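Local structure of botulinum neurotoxin type G (3MPP) at residues A3-S8 with K199-F204; Y139-F144 with D228-P233; I69-R74 with I146-D151. The protein is a botulinum neurotoxin whose receptor-binding domain, the part described here, attaches the toxin to the host cell surface before its light chain enters the cytosol. The protein carries 4 engineered substitutions. All coordinates share one frame; numbering follows the deposited sequence.

Interactions 1 and 3 lie in one antiparallel sheet of the N-terminal receptor-binding subdomain, their centres about 10 Å apart. Strand 67-74 runs between strands 195-204 and 144-150, so the two contacts sit on successive strand pairs. Interaction 2 is centred about 20 Å from interaction 1 and 17 Å from interaction 3. It joins a loop of this subdomain to a loop of the C-terminal one. Along the chain, both segments of interaction 3 fall between those of interaction 1, while residues 139-144 and 228-233 alternate with the segments of both. Arg-74 NH2 lies 2.9 Å from Asn-141 O, which ties the end of strand 67-74 to the interdomain contact.

Interaction 1 (A3-S8 with K199-F204); sequences AILSLS and KDFNIF
Leu-5 and Ile-203 meet at a slant on one face of an antiparallel strand pair that carries a classic beta bulge, where Ile-4 and Leu-5 together oppose Ile-203. The pair belongs to the beta sandwich of the N-terminal receptor-binding subdomain. Leu-5 CB and CD2 each lie 3.8 Å from Ile-203 CG1, so both ends of the leucine side chain rest on this one methylene. With CG anti to the backbone N (chi1 166°), Leu-5 also brings CD2 to the rim of the Phe-201 ring, near its plane and 4.2 Å from CE2. Leu-7, two residues on in the strand, brings CG obliquely to the same ring. Phe-184 and Ile-182 of strand 181-187, in the facing seven-stranded sheet, extend this apolar layer: the first meets Phe-201 edge-to-face, and the second touches Leu-5 and Ile-203.

The bulge shows in the backbone bonds. Ile-203 O receives two weak ones, from Ile-4 N at 2.7 Å but strongly bent, and from Leu-5 N at 3.4 Å. The bulge is closed by a straight bond from Ile-203 N to Leu-5 O (2.7 Å, 168°), and regular pairing continues with Leu-7 N to Phe-201 O. Through the bulge Ile-4 CB comes against Ile-203 CG2, while the chain's preceding residue lays its methyl against a different ring, Ala-3 CB lying 3.8 Å from Phe-204 CE1. At the far end the next link is made through a water, which donates to Leu-7 O and accepts from Phe-201 N at 3.0 Å.

Interaction 2 (Y139-F144 with D228-P233); sequences YINKWF and DFWGNP
Lys-142 lays the end of its side chain over one face of the Phe-229 ring. Its NZ stands 3.4 Å from the ring centroid and 28° off the normal, a cation-pi contact, and CE adds a CH-pi contact on the same ring. The chain is extended beyond CG, which carries the ammonium past Phe-229 O to the ring; the same NZ is hydrogen-bonded to Ser-137 O, a second partner for the ammonium. Asn-141 brings ND2 over the six-membered part of Trp-230, 3.5 Å from CZ3, with amide and indole planes 63° apart. Phe-229 CD2 covers the opposite face of that indole.

Trp-143 N donates to Trp-230 O at 3.0 Å, and its indole NE1 reaches Asn-232 OD1 at 2.8 Å. The second bond is bent, and the donor stands above the amide's carbonyl plane. These contacts couple the N-terminal receptor-binding subdomain to the C-terminal beta-trefoil through a type II turn (139-142), a type I turn (228-231) and the residues directly following them.

Further out, Asp-228 OD1 accepts a hydrogen bond from Asn-232 N at 2.9 Å, from above the carboxylate plane, holding the chain just after the turn. Asp-426 binds Asn-141 ND2, and Pro-424 O takes the NE1 hydrogen of Trp-230, so the C-terminal subdomain fixes both members of the amide-indole pair. Gln-39 NE2 gives Asn-232 OD1 a second donor.

Interaction 3 (I69-R74 with I146-D151); sequences INFWVR and ITITND
Phe-71 and Ile-146 project alongside each other from neighbouring antiparallel strands in the beta sandwich of the N-terminal receptor-binding subdomain, with the ring face turned to the isoleucine. Starting at the backbone, Phe-71 CB packs against another strand, 3.7 Å from Phe-201 CD1. Its chi1 of 63° puts CG between the backbone N and the carbonyl carbon, and the ring rises beside Ile-146. From there every ring atom faces one methyl: CG is 4.2 Å from Ile-146 CG2, CD1 and CD2 are each about 4.0 Å from it, and CE1 is closer still. CZ, at the tip, is nearest at 3.6 Å, so the methyl sits slightly to the CZ side of the centre. It stands 13° off the ring normal, which makes this a face-on CH-pi contact. CE2 looks further along the strand to Ile-148 CD1 at 4.4 Å, a looser touch.

Ile-112 and Trp-114 of strand 111-117, in the facing sheet, touch Ile-146 and Ile-148 respectively, placing this apolar row between the two sheets. On the sheet's other face Asn-70 stands across from Thr-147. Two reciprocal backbone pairs fix the register. Ile-69 and Ile-148 each donate to the other, and so do Phe-71 and Ile-146, with Ile-146 N bonded to Phe-71 O at 2.8 Å and an N-H...O angle of 165°.

Interaction 1 (A3-S8 with K199-F204)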
loop_
_atom_site.group_PDB
_atom_site.type_symbol
_atom_site.label_atom_id
_atom_site.label_comp_id
_atom_site.label_asym_id
_atom_site.label_seq_id
_atom_site.Cartn_x
_atom_site.Cartn_y
_atom_site.Cartn_z
ATOM N N ALA A 3 10.826 -19.434 -10.764
ATOM C CA ALA A 3 11.112 -19.284 -9.343
ATOM C C ALA A 3 11.763 -20.530 -8.741
ATOM O O ALA A 3 11.205 -21.624 -8.802
ATOM C CB ALA A 3 9.844 -18.931 -8.582
ATOM N N ILE A 4 12.951 -20.344 -8.168
ATOM C CA ILE A 4 13.623 -21.371 -7.378
ATOM C C ILE A 4 12.826 -21.695 -6.119
ATOM O O ILE A 4 12.825 -22.831 -5.641
ATOM C CB ILE A 4 15.009 -20.887 -6.919
ATOM C CG1 ILE A 4 16.017 -20.940 -8.064
ATOM C CG2 ILE A 4 15.505 -21.715 -5.750
ATOM C CD1 ILE A 4 17.405 -20.538 -7.631
ATOM N N LEU A 5 12.158 -20.681 -5.577
ATOM C CA LEU A 5 11.427 -20.822 -4.327
ATOM C C LEU A 5 10.349 -19.745 -4.287
ATOM O O LEU A 5 10.598 -18.599 -4.663
ATOM C CB LEU A 5 12.379 -20.671 -3.137
ATOM C CG LEU A 5 11.772 -20.455 -1.738
ATOM C CD1 LEU A 5 11.060 -21.710 -1.249
ATOM C CD2 LEU A 5 12.835 -20.036 -0.741
ATOM N N SER A 6 9.149 -20.119 -3.858
ATOM C CA SER A 6 8.064 -19.150 -3.707
ATOM C C SER A 6 7.209 -19.522 -2.505
ATOM O O SER A 6 6.672 -20.628 -2.431
ATOM C CB SER A 6 7.204 -19.088 -4.969
ATOM O OG SER A 6 6.432 -20.262 -5.128
ATOM N N LEU A 7 7.093 -18.603 -1.555
ATOM C CA LEU A 7 6.313 -18.877 -0.358
ATOM C C LEU A 7 4.852 -18.521 -0.601
ATOM O O LEU A 7 4.532 -17.426 -1.061
ATOM C CB LEU A 7 6.858 -18.111 0.852
ATOM C CG LEU A 7 8.278 -18.486 1.310
ATOM C CD1 LEU A 7 8.648 -17.819 2.639
ATOM C CD2 LEU A 7 8.415 -19.987 1.417
ATOM N N SER A 8 3.970 -19.464 -0.304
ATOM C CA SER A 8 2.543 -19.195 -0.336
ATOM C C SER A 8 1.916 -19.771 0.914
ATOM O O SER A 8 2.323 -20.829 1.394
ATOM C CB SER A 8 1.892 -19.808 -1.572
ATOM O OG SER A 8 2.467 -19.291 -2.756
ATOM N N LYS A 199 4.974 -10.418 1.970
ATOM C CA LYS A 199 4.125 -11.228 1.113
ATOM C C LYS A 199 4.843 -11.481 -0.203
ATOM O O LYS A 199 5.798 -10.785 -0.539
ATOM C CB LYS A 199 2.777 -10.532 0.847
ATOM C CG LYS A 199 2.860 -9.326 -0.086
ATOM C CD LYS A 199 1.458 -8.792 -0.421
ATOM C CE LYS A 199 1.509 -7.436 -1.108
ATOM N NZ LYS A 199 0.166 -7.028 -1.666
ATOM N N ASP A 200 4.376 -12.489 -0.931
ATOM C CA ASP A 200 4.891 -12.809 -2.258
ATOM C C ASP A 200 6.402 -12.967 -2.288
ATOM O O ASP A 200 7.055 -12.396 -3.157
ATOM C CB ASP A 200 4.483 -11.723 -3.262
ATOM C CG ASP A 200 2.984 -11.634 -3.452
ATOM O OD1 ASP A 200 2.294 -12.660 -3.277
ATOM O OD2 ASP A 200 2.496 -10.535 -3.787
ATOM N N PHE A 201 6.968 -13.728 -1.354
ATOM C CA PHE A 201 8.410 -13.933 -1.396
ATOM C C PHE A 201 8.782 -14.963 -2.464
ATOM O O PHE A 201 8.232 -16.067 -2.497
ATOM C CB PHE A 201 8.992 -14.336 -0.040
ATOM C CG PHE A 201 10.491 -14.488 -0.063
ATOM C CD1 PHE A 201 11.313 -13.425 0.267
ATOM C CD2 PHE A 201 11.076 -15.685 -0.458
ATOM C CE1 PHE A 201 12.691 -13.558 0.222
ATOM C CE2 PHE A 201 12.449 -15.820 -0.501
ATOM C CZ PHE A 201 13.257 -14.759 -0.161
ATOM N N ASN A 202 9.718 -14.579 -3.329
ATOM C CA ASN A 202 10.162 -15.404 -4.446
ATOM C C ASN A 202 11.662 -15.321 -4.635
ATOM O O ASN A 202 12.246 -14.246 -4.519
ATOM C CB ASN A 202 9.518 -14.936 -5.754
ATOM C CG ASN A 202 8.042 -15.225 -5.819
ATOM O OD1 ASN A 202 7.214 -14.341 -5.590
ATOM N ND2 ASN A 202 7.697 -16.463 -6.153
ATOM N N ILE A 203 12.270 -16.460 -4.962
ATOM C CA ILE A 203 13.666 -16.517 -5.361
ATOM C C ILE A 203 13.748 -16.933 -6.821
ATOM O O ILE A 203 13.051 -17.856 -7.238
ATOM C CB ILE A 203 14.417 -17.597 -4.577
ATOM C CG1 ILE A 203 14.238 -17.399 -3.074
ATOM C CG2 ILE A 203 15.888 -17.597 -4.965
ATOM C CD1 ILE A 203 15.300 -16.539 -2.458
ATOM N N PHE A 204 14.610 -16.274 -7.592
ATOM C CA PHE A 204 14.859 -16.679 -8.977
ATOM C C PHE A 204 16.322 -17.036 -9.204
ATOM O O PHE A 204 17.220 -16.409 -8.641
ATOM C CB PHE A 204 14.420 -15.588 -9.954
ATOM C CG PHE A 204 12.944 -15.325 -9.934
ATOM C CD1 PHE A 204 12.086 -16.077 -10.717
ATOM C CD2 PHE A 204 12.412 -14.330 -9.127
ATOM C CE1 PHE A 204 10.727 -15.843 -10.702
ATOM C CE2 PHE A 204 11.055 -14.091 -9.105
ATOM C CZ PHE A 204 10.209 -14.851 -9.897
HETATM O O HOH W 1 5.242 -15.175 0.611
#

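Interaction 2 (Y139-F144 with D228-P233)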
loop_
_atom_site.group_PDB
_atom_site.type_symbol
_atom_site.label_atom_id
_atom_site.label_comp_id
_atom_site.label_asym_id
_atom_site.label_seq_id
_atom_site.Cartn_x
_atom_site.Cartn_y
_atom_site.Cartn_z
ATOM N N TYR A 139 5.315 5.154 0.734
ATOM C CA TYR A 139 6.048 4.002 1.287
ATOM C C TYR A 139 5.774 3.689 2.765
ATOM O O TYR A 139 5.650 2.522 3.149
ATOM C CB TYR A 139 7.553 4.188 1.068
ATOM C CG TYR A 139 7.902 4.393 -0.387
ATOM C CD1 TYR A 139 7.957 3.312 -1.253
ATOM C CD2 TYR A 139 8.159 5.666 -0.900
ATOM C CE1 TYR A 139 8.258 3.478 -2.610
ATOM C CE2 TYR A 139 8.475 5.845 -2.264
ATOM C CZ TYR A 139 8.509 4.739 -3.102
ATOM O OH TYR A 139 8.812 4.871 -4.433
ATOM N N ILE A 140 5.702 4.718 3.594
ATOM C CA ILE A 140 5.529 4.495 5.032
ATOM C C ILE A 140 4.265 3.711 5.362
ATOM O O ILE A 140 3.160 4.146 5.044
ATOM C CB ILE A 140 5.564 5.817 5.816
ATOM C CG1 ILE A 140 6.923 6.491 5.601
ATOM C CG2 ILE A 140 5.373 5.564 7.311
ATOM C CD1 ILE A 140 7.038 7.891 6.230
ATOM N N ASN A 141 4.442 2.546 5.991
ATOM C CA ASN A 141 3.332 1.663 6.395
ATOM C C ASN A 141 2.508 1.081 5.244
ATOM O O ASN A 141 1.420 0.533 5.460
ATOM C CB ASN A 141 2.379 2.355 7.383
ATOM C CG ASN A 141 1.577 1.356 8.204
ATOM O OD1 ASN A 141 2.118 0.341 8.653
ATOM N ND2 ASN A 141 0.277 1.630 8.394
ATOM N N LYS A 142 3.027 1.191 4.025
ATOM C CA LYS A 142 2.307 0.729 2.839
ATOM C C LYS A 142 3.024 -0.439 2.200
ATOM O O LYS A 142 4.253 -0.458 2.160
ATOM C CB LYS A 142 2.233 1.851 1.796
ATOM C CG LYS A 142 1.471 3.087 2.266
ATOM C CD LYS A 142 1.271 4.094 1.145
ATOM C CE LYS A 142 0.449 5.252 1.670
ATOM N NZ LYS A 142 0.155 6.333 0.694
ATOM N N TRP A 143 2.262 -1.396 1.673
ATOM C CA TRP A 143 2.848 -2.458 0.872
ATOM C C TRP A 143 3.607 -1.866 -0.304
ATOM O O TRP A 143 3.086 -1.030 -1.031
ATOM C CB TRP A 143 1.771 -3.390 0.324
ATOM C CG TRP A 143 1.236 -4.344 1.321
ATOM C CD1 TRP A 143 -0.024 -4.355 1.849
ATOM C CD2 TRP A 143 1.932 -5.449 1.915
ATOM N NE1 TRP A 143 -0.155 -5.396 2.738
ATOM C CE2 TRP A 143 1.029 -6.081 2.800
ATOM C CE3 TRP A 143 3.225 -5.963 1.789
ATOM C CZ2 TRP A 143 1.378 -7.205 3.550
ATOM C CZ3 TRP A 143 3.578 -7.074 2.546
ATOM C CH2 TRP A 143 2.658 -7.684 3.412
ATOM N N PHE A 144 4.845 -2.292 -0.489
ATOM C CA PHE A 144 5.547 -1.967 -1.718
ATOM C C PHE A 144 6.444 -3.118 -2.137
ATOM O O PHE A 144 6.876 -3.905 -1.306
ATOM C CB PHE A 144 6.294 -0.628 -1.650
ATOM C CG PHE A 144 7.472 -0.608 -0.710
ATOM C CD1 PHE A 144 8.724 -1.015 -1.136
ATOM C CD2 PHE A 144 7.337 -0.113 0.584
ATOM C CE1 PHE A 144 9.820 -0.965 -0.283
ATOM C CE2 PHE A 144 8.421 -0.058 1.434
ATOM C CZ PHE A 144 9.670 -0.488 0.998
ATOM N N ASP A 228 -7.051 -0.587 -0.361
ATOM C CA ASP A 228 -7.046 0.596 0.502
ATOM C C ASP A 228 -5.699 1.332 0.424
ATOM O O ASP A 228 -4.794 0.934 -0.318
ATOM C CB ASP A 228 -7.448 0.243 1.958
ATOM C CG ASP A 228 -6.426 -0.653 2.678
ATOM O OD1 ASP A 228 -5.265 -0.753 2.235
ATOM O OD2 ASP A 228 -6.789 -1.248 3.711
ATOM N N PHE A 229 -5.605 2.440 1.154
ATOM C CA PHE A 229 -4.439 3.312 1.172
ATOM C C PHE A 229 -3.166 2.523 1.527
ATOM O O PHE A 229 -2.068 2.858 1.069
ATOM C CB PHE A 229 -4.717 4.383 2.229
ATOM C CG PHE A 229 -3.667 5.462 2.349
ATOM C CD1 PHE A 229 -3.665 6.553 1.483
ATOM C CD2 PHE A 229 -2.760 5.440 3.397
ATOM C CE1 PHE A 229 -2.754 7.576 1.646
ATOM C CE2 PHE A 229 -1.829 6.455 3.560
ATOM C CZ PHE A 229 -1.826 7.526 2.678
ATOM N N TRP A 230 -3.307 1.488 2.359
ATOM C CA TRP A 230 -2.138 0.707 2.799
ATOM C C TRP A 230 -1.748 -0.386 1.790
ATOM O O TRP A 230 -0.674 -0.983 1.888
ATOM C CB TRP A 230 -2.392 0.090 4.181
ATOM C CG TRP A 230 -2.884 1.095 5.182
ATOM C CD1 TRP A 230 -4.091 1.083 5.833
ATOM C CD2 TRP A 230 -2.192 2.272 5.640
ATOM N NE1 TRP A 230 -4.184 2.172 6.677
ATOM C CE2 TRP A 230 -3.037 2.918 6.573
ATOM C CE3 TRP A 230 -0.950 2.840 5.348
ATOM C CZ2 TRP A 230 -2.678 4.104 7.211
ATOM C CZ3 TRP A 230 -0.588 4.018 5.990
ATOM C CH2 TRP A 230 -1.447 4.633 6.917
ATOM N N GLY A 231 -2.633 -0.655 0.834
ATOM C CA GLY A 231 -2.397 -1.684 -0.168
ATOM C C GLY A 231 -3.049 -3.028 0.112
ATOM O O GLY A 231 -2.743 -4.006 -0.565
ATOM N N ASN A 232 -3.920 -3.091 1.119
ATOM C CA ASN A 232 -4.716 -4.295 1.366
ATOM C C ASN A 232 -6.069 -4.235 0.660
ATOM O O ASN A 232 -6.531 -3.153 0.283
ATOM C CB ASN A 232 -4.925 -4.493 2.870
ATOM C CG ASN A 232 -3.681 -4.998 3.554
ATOM O OD1 ASN A 232 -2.926 -5.778 2.975
ATOM N ND2 ASN A 232 -3.455 -4.557 4.782
ATOM N N PRO A 233 -6.718 -5.396 0.479
ATOM C CA PRO A 233 -8.043 -5.356 -0.155
ATOM C C PRO A 233 -9.013 -4.376 0.518
ATOM O O PRO A 233 -9.071 -4.260 1.743
ATOM C CB PRO A 233 -8.552 -6.789 0.009
ATOM C CG PRO A 233 -7.268 -7.623 0.009
ATOM C CD PRO A 233 -6.268 -6.772 0.766
#

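Interaction 3 (I69-R74 with I146-D151)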
loop_
_atom_site.group_PDB
_atom_site.type_symbol
_atom_site.label_atom_id
_atom_site.label_comp_id
_atom_site.label_asym_id
_atom_site.label_seq_id
_atom_site.Cartn_x
_atom_site.Cartn_y
_atom_site.Cartn_z
ATOM N N ILE A 69 15.980 -11.662 -5.951
ATOM C CA ILE A 69 15.093 -11.794 -4.809
ATOM C C ILE A 69 13.941 -10.821 -5.008
ATOM O O ILE A 69 14.168 -9.658 -5.355
ATOM C CB ILE A 69 15.801 -11.405 -3.505
ATOM C CG1 ILE A 69 17.020 -12.293 -3.268
ATOM C CG2 ILE A 69 14.836 -11.492 -2.323
ATOM C CD1 ILE A 69 16.690 -13.762 -3.207
ATOM N N ASN A 70 12.716 -11.294 -4.790
ATOM C CA ASN A 70 11.521 -10.459 -4.941
ATOM C C ASN A 70 10.548 -10.734 -3.807
ATOM O O ASN A 70 10.291 -11.888 -3.455
ATOM C CB ASN A 70 10.860 -10.707 -6.308
ATOM C CG ASN A 70 9.469 -10.065 -6.437
ATOM O OD1 ASN A 70 9.299 -8.842 -6.314
ATOM N ND2 ASN A 70 8.474 -10.897 -6.719
ATOM N N PHE A 71 10.043 -9.663 -3.208
ATOM C CA PHE A 71 9.012 -9.763 -2.194
ATOM C C PHE A 71 8.443 -8.372 -1.954
ATOM O O PHE A 71 9.031 -7.368 -2.367
ATOM C CB PHE A 71 9.561 -10.352 -0.887
ATOM C CG PHE A 71 10.616 -9.510 -0.237
ATOM C CD1 PHE A 71 10.279 -8.586 0.740
ATOM C CD2 PHE A 71 11.944 -9.642 -0.597
ATOM C CE1 PHE A 71 11.253 -7.795 1.340
ATOM C CE2 PHE A 71 12.919 -8.865 -0.003
ATOM C CZ PHE A 71 12.569 -7.932 0.969
ATOM N N TRP A 72 7.289 -8.321 -1.304
ATOM C CA TRP A 72 6.692 -7.047 -0.930
ATOM C C TRP A 72 6.826 -6.952 0.573
ATOM O O TRP A 72 6.831 -7.979 1.260
ATOM C CB TRP A 72 5.218 -7.008 -1.315
ATOM C CG TRP A 72 4.942 -7.058 -2.787
ATOM C CD1 TRP A 72 5.352 -8.018 -3.681
ATOM C CD2 TRP A 72 4.147 -6.128 -3.534
ATOM N NE1 TRP A 72 4.871 -7.727 -4.939
ATOM C CE2 TRP A 72 4.128 -6.571 -4.874
ATOM C CE3 TRP A 72 3.462 -4.951 -3.201
ATOM C CZ2 TRP A 72 3.445 -5.881 -5.879
ATOM C CZ3 TRP A 72 2.773 -4.273 -4.207
ATOM C CH2 TRP A 72 2.774 -4.740 -5.526
ATOM N N VAL A 73 6.947 -5.731 1.080
ATOM C CA VAL A 73 7.135 -5.513 2.505
ATOM C C VAL A 73 6.221 -4.379 2.988
ATOM O O VAL A 73 5.919 -3.459 2.227
ATOM C CB VAL A 73 8.622 -5.191 2.820
ATOM C CG1 VAL A 73 9.043 -3.880 2.162
ATOM C CG2 VAL A 73 8.873 -5.150 4.318
ATOM N N ARG A 74 5.770 -4.467 4.242
ATOM C CA ARG A 74 5.022 -3.385 4.890
ATOM C C ARG A 74 5.654 -3.133 6.237
ATOM O O ARG A 74 5.623 -4.005 7.097
ATOM C CB ARG A 74 3.575 -3.797 5.172
ATOM C CG ARG A 74 2.551 -3.420 4.163
ATOM C CD ARG A 74 1.167 -3.581 4.785
ATOM N NE ARG A 74 0.840 -2.394 5.538
ATOM C CZ ARG A 74 -0.094 -2.300 6.479
ATOM N NH1 ARG A 74 -0.843 -3.333 6.847
ATOM N NH2 ARG A 74 -0.265 -1.137 7.058
ATOM N N ILE A 146 9.703 -4.998 -3.771
ATOM C CA ILE A 146 11.128 -4.811 -3.963
ATOM C C ILE A 146 11.685 -5.995 -4.731
ATOM O O ILE A 146 11.248 -7.126 -4.545
ATOM C CB ILE A 146 11.890 -4.607 -2.633
ATOM C CG1 ILE A 146 13.387 -4.427 -2.910
ATOM C CG2 ILE A 146 11.650 -5.764 -1.695
ATOM C CD1 ILE A 146 14.165 -3.843 -1.750
ATOM N N THR A 147 12.628 -5.708 -5.618
ATOM C CA THR A 147 13.305 -6.730 -6.388
ATOM C C THR A 147 14.786 -6.411 -6.392
ATOM O O THR A 147 15.197 -5.307 -6.759
ATOM C CB THR A 147 12.797 -6.792 -7.849
ATOM O OG1 THR A 147 11.386 -7.042 -7.859
ATOM C CG2 THR A 147 13.509 -7.911 -8.613
ATOM N N ILE A 148 15.581 -7.377 -5.957
ATOM C CA ILE A 148 17.022 -7.237 -5.974
ATOM C C ILE A 148 17.589 -8.239 -6.964
ATOM O O ILE A 148 17.289 -9.430 -6.882
ATOM C CB ILE A 148 17.653 -7.532 -4.594
ATOM C CG1 ILE A 148 17.071 -6.617 -3.512
ATOM C CG2 ILE A 148 19.150 -7.368 -4.656
ATOM C CD1 ILE A 148 15.934 -7.240 -2.736
ATOM N N THR A 149 18.396 -7.751 -7.899
ATOM C CA THR A 149 19.077 -8.620 -8.852
ATOM C C THR A 149 20.579 -8.448 -8.691
ATOM O O THR A 149 21.050 -7.398 -8.254
ATOM C CB THR A 149 18.680 -8.326 -10.325
ATOM O OG1 THR A 149 19.046 -6.986 -10.676
ATOM C CG2 THR A 149 17.186 -8.514 -10.539
ATOM N N ASN A 150 21.329 -9.485 -9.039
ATOM C CA ASN A 150 22.779 -9.435 -8.944
ATOM C C ASN A 150 23.393 -10.284 -10.042
ATOM O O ASN A 150 22.926 -11.390 -10.305
ATOM C CB ASN A 150 23.244 -9.934 -7.574
ATOM C CG ASN A 150 24.743 -9.786 -7.374
ATOM O OD1 ASN A 150 25.310 -8.718 -7.606
ATOM N ND2 ASN A 150 25.392 -10.859 -6.933
ATOM N N ASP A 151 24.432 -9.766 -10.685
ATOM C CA ASP A 151 25.101 -10.504 -11.750
ATOM C C ASP A 151 26.591 -10.676 -11.470
ATOM O O ASP A 151 27.059 -10.375 -10.375
ATOM C CB ASP A 151 24.867 -9.834 -13.110
ATOM C CG ASP A 151 25.466 -8.444 -13.191
ATOM O OD1 ASP A 151 26.691 -8.312 -13.001
ATOM O OD2 ASP A 151 24.715 -7.483 -13.461
#